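Local coordinates for Pre-mRNA splicing helicase-like protein (Chaetomium thermophilum, PDB 4RVQ) that probably acts as the Brr2 helicase of the spliceosome in pre-mRNA splicing, here represented by its noncanonical PWI domain from the N-terminal region, at residues N12-A16 against E87-K91; I28-Y32 against L73-H78; D90-L95 against L119-E125. One frame throughout, in Å; residues are numbered along the deposited sequence. Where two conformers were deposited one is given.

Contact 1 of 3, residues N12-A16 against E87-K91. With SO4 (sulfate ion), chain B; EDO (1,2-ethanediol), chain G.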
loop_
_atom_site.group_PDB
_atom_site.type_symbol
_atom_site.label_atom_id
_atom_site.label_comp_id
_atom_site.label_asym_id
_atom_site.label_seq_id
_atom_site.Cartn_x
_atom_site.Cartn_y
_atom_site.Cartn_z
ATOM N N ASN A 12 -11.868 2.289 -0.863
ATOM C CA ASN A 12 -10.450 2.164 -1.097
ATOM C C ASN A 12 -9.663 3.392 -0.738
ATOM O O ASN A 12 -8.426 3.335 -0.787
ATOM C CB ASN A 12 -10.201 1.826 -2.544
ATOM C CG ASN A 12 -10.791 0.495 -2.953
ATOM O OD1 ASN A 12 -10.877 -0.437 -2.162
ATOM N ND2 ASN A 12 -11.176 0.392 -4.183
ATOM N N TYR A 13 -10.315 4.484 -0.381
ATOM C CA TYR A 13 -9.574 5.728 -0.168
ATOM C C TYR A 13 -8.762 5.651 1.125
ATOM O O TYR A 13 -9.298 5.264 2.160
ATOM C CB TYR A 13 -10.493 6.978 -0.159
ATOM C CG TYR A 13 -9.640 8.211 -0.060
ATOM C CD1 TYR A 13 -8.918 8.660 -1.142
ATOM C CD2 TYR A 13 -9.480 8.886 1.153
ATOM C CE1 TYR A 13 -8.080 9.756 -1.035
ATOM C CE2 TYR A 13 -8.645 9.950 1.254
ATOM C CZ TYR A 13 -7.937 10.383 0.185
ATOM O OH TYR A 13 -7.107 11.476 0.317
ATOM N N VAL A 14 -7.504 6.060 1.050
ATOM C CA VAL A 14 -6.636 6.166 2.230
ATOM C C VAL A 14 -5.771 7.380 2.009
ATOM O O VAL A 14 -5.098 7.511 0.983
ATOM C CB VAL A 14 -5.781 4.891 2.441
ATOM C CG1 VAL A 14 -4.988 4.481 1.256
ATOM C CG2 VAL A 14 -4.893 5.071 3.657
ATOM N N HIS A 15 -5.818 8.306 2.951
ATOM C CA HIS A 15 -5.030 9.523 2.839
ATOM C C HIS A 15 -3.549 9.208 3.131
ATOM O O HIS A 15 -3.241 8.350 3.948
ATOM C CB HIS A 15 -5.528 10.604 3.805
ATOM C CG HIS A 15 -4.906 11.930 3.559
ATOM N ND1 HIS A 15 -3.745 12.345 4.181
ATOM C CD2 HIS A 15 -5.309 12.950 2.765
ATOM C CE1 HIS A 15 -3.459 13.565 3.763
ATOM N NE2 HIS A 15 -4.390 13.951 2.902
ATOM N N ALA A 16 -2.644 9.943 2.495
ATOM C CA ALA A 16 -1.219 9.718 2.698
ATOM C C ALA A 16 -0.838 9.721 4.191
ATOM O O ALA A 16 0.021 8.950 4.608
ATOM C CB ALA A 16 -0.412 10.762 1.954
ATOM N N GLU A 87 -5.214 -0.567 -6.074
ATOM C CA GLU A 87 -5.634 0.794 -6.410
ATOM C C GLU A 87 -4.690 1.831 -5.805
ATOM O O GLU A 87 -4.511 2.905 -6.358
ATOM C CB GLU A 87 -7.054 1.059 -5.917
ATOM C CG GLU A 87 -8.160 0.233 -6.615
ATOM C CD GLU A 87 -8.457 0.665 -8.023
ATOM O OE1 GLU A 87 -7.807 1.583 -8.531
ATOM O OE2 GLU A 87 -9.375 0.036 -8.625
ATOM N N ASN A 88 -4.131 1.505 -4.645
ATOM C CA ASN A 88 -3.216 2.372 -3.907
ATOM C C ASN A 88 -1.774 1.917 -3.979
ATOM O O ASN A 88 -1.000 2.253 -3.082
ATOM C CB ASN A 88 -3.686 2.449 -2.451
ATOM C CG ASN A 88 -4.989 3.196 -2.304
ATOM O OD1 ASN A 88 -5.039 4.402 -2.567
ATOM N ND2 ASN A 88 -6.023 2.506 -1.918
ATOM N N ARG A 89 -1.379 1.201 -5.021
ATOM C CA ARG A 89 -0.062 0.586 -5.001
ATOM C C ARG A 89 1.052 1.606 -4.823
ATOM O O ARG A 89 1.992 1.336 -4.068
ATOM C CB ARG A 89 0.126 -0.298 -6.227
ATOM C CG ARG A 89 -0.039 0.398 -7.545
ATOM C CD ARG A 89 -0.272 -0.617 -8.669
ATOM N NE ARG A 89 -0.478 -0.007 -9.988
ATOM C CZ ARG A 89 -1.628 0.507 -10.425
ATOM N NH1 ARG A 89 -2.707 0.502 -9.689
ATOM N NH2 ARG A 89 -1.684 1.031 -11.629
ATOM N N ASP A 90 1.005 2.751 -5.485
ATOM C CA ASP A 90 2.064 3.732 -5.338
ATOM C C ASP A 90 2.123 4.279 -3.902
ATOM O O ASP A 90 3.203 4.347 -3.292
ATOM C CB ASP A 90 1.885 4.891 -6.305
ATOM C CG ASP A 90 2.123 4.510 -7.727
ATOM O OD1 ASP A 90 3.055 3.724 -8.016
ATOM O OD2 ASP A 90 1.401 5.039 -8.597
ATOM N N LYS A 91 0.976 4.652 -3.351
ATOM C CA LYS A 91 0.940 5.131 -1.992
ATOM C C LYS A 91 1.456 4.088 -1.019
ATOM O O LYS A 91 2.246 4.410 -0.111
ATOM C CB LYS A 91 -0.476 5.495 -1.578
ATOM C CG LYS A 91 -0.935 6.884 -1.882
ATOM C CD LYS A 91 -2.324 7.164 -1.378
ATOM C CE LYS A 91 -2.620 8.642 -1.374
ATOM N NZ LYS A 91 -4.034 8.949 -1.115
HETATM S S SO4 B . -5.002 2.795 -11.908
HETATM O O1 SO4 B . -4.443 4.100 -11.545
HETATM O O2 SO4 B . -4.077 2.088 -12.822
HETATM O O3 SO4 B . -5.143 2.050 -10.670
HETATM O O4 SO4 B . -6.246 3.049 -12.549
HETATM C C1 EDO G . 5.955 1.402 -8.313
HETATM O O1 EDO G . 7.078 2.276 -8.131
HETATM C C2 EDO G . 5.163 1.359 -7.012
HETATM O O2 EDO G . 3.801 1.007 -7.268
HETATM O O HOH W 1 -6.668 6.437 -1.687
#

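Contact 2 of 3, residues I28-Y32 against L73-H78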
loop_
_atom_site.group_PDB
_atom_site.type_symbol
_atom_site.label_atom_id
_atom_site.label_comp_id
_atom_site.label_asym_id
_atom_site.label_seq_id
_atom_site.Cartn_x
_atom_site.Cartn_y
_atom_site.Cartn_z
ATOM N N ILE A 28 -3.320 -6.286 6.800
ATOM C CA ILE A 28 -3.157 -7.712 6.604
ATOM C C ILE A 28 -3.447 -8.466 7.898
ATOM O O ILE A 28 -4.067 -9.540 7.878
ATOM C CB ILE A 28 -1.731 -7.973 6.118
ATOM C CG1 ILE A 28 -1.573 -7.413 4.699
ATOM C CG2 ILE A 28 -1.397 -9.466 6.215
ATOM C CD1 ILE A 28 -0.144 -7.541 4.135
ATOM N N GLY A 29 -3.053 -7.889 9.028
ATOM C CA GLY A 29 -3.224 -8.533 10.316
ATOM C C GLY A 29 -4.674 -8.730 10.727
ATOM O O GLY A 29 -5.001 -9.569 11.584
ATOM N N ARG A 30 -5.587 -7.947 10.170
ATOM C CA ARG A 30 -6.996 -8.165 10.451
ATOM C C ARG A 30 -7.485 -9.479 9.897
ATOM O O ARG A 30 -8.433 -10.040 10.428
ATOM C CB ARG A 30 -7.808 -7.048 9.863
ATOM C CG ARG A 30 -7.554 -5.777 10.599
ATOM C CD ARG A 30 -8.725 -4.828 10.571
ATOM N NE ARG A 30 -8.298 -3.534 11.086
ATOM C CZ ARG A 30 -7.771 -2.570 10.330
ATOM N NH1 ARG A 30 -7.625 -2.754 9.018
ATOM N NH2 ARG A 30 -7.371 -1.422 10.874
ATOM N N VAL A 31 -6.829 -9.975 8.842
ATOM C CA VAL A 31 -7.145 -11.251 8.213
ATOM C C VAL A 31 -6.217 -12.372 8.715
ATOM O O VAL A 31 -6.643 -13.522 8.801
ATOM C CB VAL A 31 -6.994 -11.163 6.653
ATOM C CG1 VAL A 31 -7.161 -12.530 6.036
ATOM C CG2 VAL A 31 -7.921 -10.164 6.048
ATOM N N TYR A 32 -4.965 -12.042 9.009
ATOM C CA TYR A 32 -3.946 -12.990 9.436
ATOM C C TYR A 32 -3.399 -12.521 10.780
ATOM O O TYR A 32 -2.427 -11.768 10.838
ATOM C CB TYR A 32 -2.814 -13.051 8.402
ATOM C CG TYR A 32 -3.291 -13.568 7.062
ATOM C CD1 TYR A 32 -3.472 -14.924 6.850
ATOM C CD2 TYR A 32 -3.623 -12.702 6.039
ATOM C CE1 TYR A 32 -3.964 -15.401 5.636
ATOM C CE2 TYR A 32 -4.102 -13.167 4.829
ATOM C CZ TYR A 32 -4.289 -14.499 4.639
ATOM O OH TYR A 32 -4.771 -14.963 3.440
ATOM N N LEU A 73 -1.488 -14.589 -2.567
ATOM C CA LEU A 73 -0.941 -14.263 -1.263
ATOM C C LEU A 73 -2.040 -14.240 -0.211
ATOM O O LEU A 73 -1.813 -14.589 0.959
ATOM C CB LEU A 73 -0.235 -12.911 -1.330
ATOM C CG LEU A 73 0.498 -12.475 -0.064
ATOM C CD1 LEU A 73 1.724 -13.419 0.193
ATOM C CD2 LEU A 73 0.976 -11.028 -0.187
ATOM N N PHE A 74 -3.233 -13.825 -0.619
ATOM C CA PHE A 74 -4.395 -13.707 0.249
ATOM C C PHE A 74 -5.314 -14.941 0.123
ATOM O O PHE A 74 -6.500 -14.861 0.452
ATOM C CB PHE A 74 -5.128 -12.386 -0.025
ATOM C CG PHE A 74 -4.421 -11.183 0.572
ATOM C CD1 PHE A 74 -3.436 -10.496 -0.140
ATOM C CD2 PHE A 74 -4.727 -10.751 1.859
ATOM C CE1 PHE A 74 -2.780 -9.416 0.446
ATOM C CE2 PHE A 74 -4.086 -9.669 2.429
ATOM C CZ PHE A 74 -3.120 -9.008 1.730
ATOM N N ASP A 75 -4.762 -16.068 -0.337
ATOM C CA ASP A 75 -5.505 -17.337 -0.293
ATOM C C ASP A 75 -6.832 -17.302 -1.061
ATOM O O ASP A 75 -7.788 -18.035 -0.734
ATOM C CB ASP A 75 -5.723 -17.773 1.155
ATOM C CG ASP A 75 -4.422 -18.031 1.864
ATOM O OD1 ASP A 75 -3.552 -18.715 1.279
ATOM O OD2 ASP A 75 -4.253 -17.570 3.013
ATOM N N TYR A 76 -6.854 -16.494 -2.116
ATOM C CA TYR A 76 -7.996 -16.423 -3.051
ATOM C C TYR A 76 -9.248 -15.946 -2.343
ATOM O O TYR A 76 -10.370 -16.154 -2.842
ATOM C CB TYR A 76 -8.183 -17.766 -3.768
ATOM C CG TYR A 76 -6.919 -18.270 -4.421
ATOM C CD1 TYR A 76 -6.336 -17.570 -5.446
ATOM C CD2 TYR A 76 -6.260 -19.398 -3.947
ATOM C CE1 TYR A 76 -5.176 -17.968 -6.016
ATOM C CE2 TYR A 76 -5.093 -19.819 -4.523
ATOM C CZ TYR A 76 -4.541 -19.100 -5.546
ATOM O OH TYR A 76 -3.390 -19.514 -6.158
ATOM N N GLU A 77 -9.049 -15.215 -1.252
ATOM C CA GLU A 77 -10.129 -14.579 -0.571
ATOM C C GLU A 77 -9.742 -13.118 -0.302
ATOM O O GLU A 77 -8.707 -12.637 -0.705
ATOM C CB GLU A 77 -10.468 -15.307 0.719
ATOM C CG GLU A 77 -11.086 -16.677 0.447
ATOM C CD GLU A 77 -11.121 -17.574 1.648
ATOM O OE1 GLU A 77 -10.638 -17.169 2.722
ATOM O OE2 GLU A 77 -11.638 -18.689 1.506
ATOM N N HIS A 78 -10.634 -12.394 0.345
ATOM C CA HIS A 78 -10.273 -11.037 0.728
ATOM C C HIS A 78 -10.040 -10.182 -0.559
ATOM O O HIS A 78 -9.145 -9.336 -0.554
ATOM C CB HIS A 78 -8.989 -11.035 1.638
ATOM C CG HIS A 78 -8.944 -12.154 2.646
ATOM N ND1 HIS A 78 -9.876 -12.283 3.649
ATOM C CD2 HIS A 78 -8.124 -13.231 2.763
ATOM C CE1 HIS A 78 -9.627 -13.371 4.355
ATOM N NE2 HIS A 78 -8.565 -13.966 3.840
#

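Contact 3 of 3, residues D90-L95 against L119-E125. With EDO (1,2-ethanediol), chain G.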
loop_
_atom_site.group_PDB
_atom_site.type_symbol
_atom_site.label_atom_id
_atom_site.label_comp_id
_atom_site.label_asym_id
_atom_site.label_seq_id
_atom_site.Cartn_x
_atom_site.Cartn_y
_atom_site.Cartn_z
ATOM N N ASP A 90 1.005 2.751 -5.485
ATOM C CA ASP A 90 2.064 3.732 -5.338
ATOM C C ASP A 90 2.123 4.279 -3.902
ATOM O O ASP A 90 3.203 4.347 -3.292
ATOM C CB ASP A 90 1.885 4.891 -6.305
ATOM C CG ASP A 90 2.123 4.510 -7.727
ATOM O OD1 ASP A 90 3.055 3.724 -8.016
ATOM O OD2 ASP A 90 1.401 5.039 -8.597
ATOM N N LYS A 91 0.976 4.652 -3.351
ATOM C CA LYS A 91 0.940 5.131 -1.992
ATOM C C LYS A 91 1.456 4.088 -1.019
ATOM O O LYS A 91 2.246 4.410 -0.111
ATOM C CB LYS A 91 -0.476 5.495 -1.578
ATOM C CG LYS A 91 -0.935 6.884 -1.882
ATOM C CD LYS A 91 -2.324 7.164 -1.378
ATOM C CE LYS A 91 -2.620 8.642 -1.374
ATOM N NZ LYS A 91 -4.034 8.949 -1.115
ATOM N N VAL A 92 0.960 2.861 -1.129
ATOM C CA VAL A 92 1.330 1.851 -0.157
ATOM C C VAL A 92 2.836 1.582 -0.205
ATOM O O VAL A 92 3.504 1.540 0.835
ATOM C CB VAL A 92 0.533 0.561 -0.381
ATOM C CG1 VAL A 92 1.005 -0.573 0.556
ATOM C CG2 VAL A 92 -0.938 0.814 -0.117
ATOM N N VAL A 93 3.397 1.391 -1.377
ATOM C CA VAL A 93 4.798 1.040 -1.502
ATOM C C VAL A 93 5.667 2.206 -1.022
ATOM O O VAL A 93 6.583 2.035 -0.203
ATOM C CB VAL A 93 5.135 0.664 -2.970
ATOM C CG1 VAL A 93 6.600 0.580 -3.167
ATOM C CG2 VAL A 93 4.459 -0.660 -3.375
ATOM N N TRP A 94 5.448 3.392 -1.586
ATOM C CA TRP A 94 6.322 4.501 -1.315
ATOM C C TRP A 94 6.167 5.067 0.071
ATOM O O TRP A 94 7.161 5.444 0.711
ATOM C CB TRP A 94 6.168 5.586 -2.388
ATOM C CG TRP A 94 6.786 5.155 -3.687
ATOM C CD1 TRP A 94 6.163 4.685 -4.796
ATOM C CD2 TRP A 94 8.166 5.183 -3.995
ATOM N NE1 TRP A 94 7.063 4.421 -5.765
ATOM C CE2 TRP A 94 8.317 4.708 -5.312
ATOM C CE3 TRP A 94 9.303 5.572 -3.291
ATOM C CZ2 TRP A 94 9.548 4.613 -5.918
ATOM C CZ3 TRP A 94 10.537 5.476 -3.901
ATOM C CH2 TRP A 94 10.660 4.977 -5.193
ATOM N N LEU A 95 4.946 5.237 0.555
ATOM C CA LEU A 95 4.751 5.796 1.866
ATOM C C LEU A 95 5.165 4.854 2.987
ATOM O O LEU A 95 5.593 5.321 4.046
ATOM C CB LEU A 95 3.338 6.300 2.076
ATOM C CG LEU A 95 2.907 7.461 1.187
ATOM C CD1 LEU A 95 1.439 7.728 1.309
ATOM C CD2 LEU A 95 3.773 8.683 1.450
ATOM N N LEU A 119 5.102 11.255 -8.603
ATOM C CA LEU A 119 4.329 11.145 -7.382
ATOM C C LEU A 119 4.392 12.390 -6.519
ATOM O O LEU A 119 4.094 12.302 -5.331
ATOM C CB LEU A 119 4.767 9.879 -6.594
ATOM C CG LEU A 119 4.690 8.587 -7.399
ATOM C CD1 LEU A 119 5.197 7.433 -6.547
ATOM C CD2 LEU A 119 3.300 8.285 -7.950
ATOM N N ARG A 120 4.689 13.541 -7.106
ATOM C CA ARG A 120 4.508 14.803 -6.398
ATOM C C ARG A 120 3.147 14.873 -5.708
ATOM O O ARG A 120 3.028 15.380 -4.595
ATOM C CB ARG A 120 4.707 16.008 -7.333
ATOM C CG ARG A 120 4.450 17.385 -6.705
ATOM C CD ARG A 120 5.350 17.714 -5.548
ATOM N NE ARG A 120 6.719 17.736 -5.990
ATOM C CZ ARG A 120 7.741 17.527 -5.208
ATOM N NH1 ARG A 120 7.557 17.289 -3.902
ATOM N NH2 ARG A 120 8.969 17.508 -5.718
ATOM N N TRP A 121 2.086 14.399 -6.363
ATOM C CA TRP A 121 0.758 14.470 -5.784
ATOM C C TRP A 121 0.678 13.799 -4.416
ATOM O O TRP A 121 -0.034 14.250 -3.542
ATOM C CB TRP A 121 -0.289 13.887 -6.743
ATOM C CG TRP A 121 -0.344 12.422 -6.902
ATOM C CD1 TRP A 121 0.350 11.633 -7.820
ATOM C CD2 TRP A 121 -1.153 11.521 -6.140
ATOM N NE1 TRP A 121 0.024 10.309 -7.633
ATOM C CE2 TRP A 121 -0.910 10.207 -6.630
ATOM C CE3 TRP A 121 -2.084 11.704 -5.121
ATOM C CZ2 TRP A 121 -1.562 9.096 -6.118
ATOM C CZ3 TRP A 121 -2.719 10.611 -4.624
ATOM C CH2 TRP A 121 -2.457 9.318 -5.130
ATOM N N ILE A 122 1.431 12.713 -4.239
ATOM C CA ILE A 122 1.440 12.006 -2.962
ATOM C C ILE A 122 2.181 12.806 -1.899
ATOM O O ILE A 122 1.709 12.920 -0.765
ATOM C CB ILE A 122 2.028 10.593 -3.096
ATOM C CG1 ILE A 122 1.201 9.778 -4.106
ATOM C CG2 ILE A 122 2.097 9.925 -1.734
ATOM C CD1 ILE A 122 1.722 8.353 -4.290
ATOM N N LEU A 123 3.307 13.375 -2.260
ATOM C CA LEU A 123 4.042 14.231 -1.352
ATOM C C LEU A 123 3.244 15.468 -0.960
ATOM O O LEU A 123 3.294 15.901 0.185
ATOM C CB LEU A 123 5.390 14.613 -1.937
ATOM C CG LEU A 123 6.334 13.434 -2.113
ATOM C CD1 LEU A 123 7.585 13.869 -2.886
ATOM C CD2 LEU A 123 6.699 12.785 -0.755
ATOM N N ASP A 124 2.495 16.049 -1.917
ATOM C CA ASP A 124 1.636 17.172 -1.591
ATOM C C ASP A 124 0.578 16.770 -0.594
ATOM O O ASP A 124 0.256 17.516 0.339
ATOM C CB ASP A 124 0.941 17.688 -2.845
ATOM C CG ASP A 124 1.833 18.513 -3.739
ATOM O OD1 ASP A 124 2.927 18.934 -3.351
ATOM O OD2 ASP A 124 1.398 18.796 -4.881
ATOM N N GLU A 125 0.018 15.581 -0.750
ATOM C CA GLU A 125 -0.968 15.099 0.203
ATOM C C GLU A 125 -0.322 14.935 1.589
ATOM O O GLU A 125 -0.890 15.316 2.620
ATOM C CB GLU A 125 -1.488 13.749 -0.283
ATOM C CG GLU A 125 -2.883 13.576 -0.151
ATOM C CD GLU A 125 -3.476 12.280 -0.593
ATOM O OE1 GLU A 125 -4.221 12.300 -1.582
ATOM O OE2 GLU A 125 -3.383 11.285 0.066
HETATM C C1 EDO G . 5.955 1.402 -8.313
HETATM O O1 EDO G . 7.078 2.276 -8.131
HETATM C C2 EDO G . 5.163 1.359 -7.012
HETATM O O2 EDO G . 3.801 1.007 -7.268
HETATM O O HOH W 2 0.181 7.546 -8.816
#

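Contact 1 of 3, residues N12-A16 against E87-K91
K91 NZ donates to V14 O at 2.8 Å. The C=O...N angle is 154°, and the ammonium is tilted a little from the carbonyl plane. K91 is extended beyond CG, which carries NZ from the helix to the loop. The same NZ forms a salt bridge with E125, and E125 OE2 also takes the backbone N-H of A16. NZ is thus gripped by a carbonyl and a carboxylate, which would probably favour its charged form.

N88 makes the second direct bond. Its ND2 gives a hydrogen to N12 O at 2.8 Å, with an N-H...O angle of 150°. N12 O lies close to the amide plane of N88. ND2 also bonds to K84 O. N88 OD1 accepts from a water, and that water accepts from V14 N at 2.9 Å. One arm of the N88 amide holds the loop backbone directly, the other through water.

Packing is lighter. V14 CG1 lies 3.8 Å from N88 CG, and N12 ND2 lies 3.9 Å from E87 CG. K91 NZ approaches Y13 CE1 obliquely.

Here an irregular N-terminal segment of the all-helical PWI-like domain is held mainly through its backbone, by N88 at the break between helices 79-87 and 89-99 and by K91 in the first turn after it.

Contact 2 of 3, residues I28-Y32 against L73-H78
Y32, F74 and V31 have the most surface buried here. Y32 OH donates to D75 OD2 at 2.7 Å. It meets the carboxylate from above, 42° out of its plane, and the ring and carboxylate planes are 64° apart. CG of Y32 stands beside its backbone N, opposite the carbonyl carbon (chi1 -63°), and the ring runs from there across to the turn at 74-77. F74 CD2 comes to the edge of the Y32 ring, near its plane, 3.9 Å from Y32 CE2. K41, on helix 35-50, makes a cation-pi contact with the same tyrosine.

The 73-78 segment links helix 63-73 to helix 79-87. A Schellman motif closes the first helix, with D75 as its C-prime residue at positive phi. Overlapping it, a type I' turn runs from F74 to E77, closed by E77 N to F74 O at 3.1 Å. With an alanine at Y32, D75 OD2 would probably lose its hydroxyl partner and a gap would open beside F74 CD2.

F74 reaches inward as well. Its CZ lies 3.7 Å from I28 CG1, with the isoleucine at the ring edge and the two side chains crossing at about a right angle. L81, V82 and L85 of helix 79-87 also touch F74.

The V31 and H78 side chains come at each other from opposite directions. V31 CG1 lies over one face of the imidazole, and E77 CB over the other. The detail of the methyl contact is doubtful, being closer than a C-H can sit, and H78 was modelled in two conformers.

Contact 3 of 3, residues D90-L95 against L119-E125
The W94 indole has L119 CD1 over one face, with W94 CD1 3.4 Å from that methyl. At the edge of the ring, near its plane, W94 NE1 gives its hydrogen to O1 of an ethanediol at 3.2 Å. The diol, probably from the crystallisation liquor, also donates through O2 to D90 OD1 in the D90 conformer given. W121 carries I122 CG1 of its own helix over the centre of one face. A water lies at its edge, in plane. This water accepts from W121 NE1 and, in the same D90 conformer, donates to D90 OD2 at 2.8 Å, tying the two helices together. K91 CE meets W121 obliquely, 3.8 Å from W121 CZ3.

K91 NZ pairs with E125 OE2 at 2.7 Å. The ammonium comes on the syn side, 20° out of the carboxylate plane. The two side chains cross at about a right angle.

I122 meets K91 and L95 with different branches. With CG1 beside its backbone N (chi1 -59°) and the chain extended at chi2 (180°), its CD1 lies 3.9 Å from K91 CG. The CG2 branch meets both methyls of L95, with I122 CG2 3.8 Å from L95 CD2.

The short helix axes lie 11.0 Å apart and cross at -70°. This joins helix 120-127 to the start of helix 89-99. M114 of helix 104-116 touches both W94 and I122, and A16 and I19 of the N-terminal loop pack on L95.

Contacts 1 and 3 are neighbours, with centres about 8 Å apart. Both use helix 89-99 and share D90 and K91. They touch through A16, which lies next to E125 and L95. Contact 2 lies about 18 Å from contact 1 and 24 Å from contact 3, centre to centre, and is on the other side of the chain's centre from contact 3. Along the chain it is nested in the loop closed by contact 1, and contact 3 begins where contact 1 ends. All three belong to the one PWI domain. Contacts 1 and 3 bring the N-terminal loop and the last helix onto helix 89-99, while contact 2 joins the end of helix 23-29 to the loop before helix 79-87.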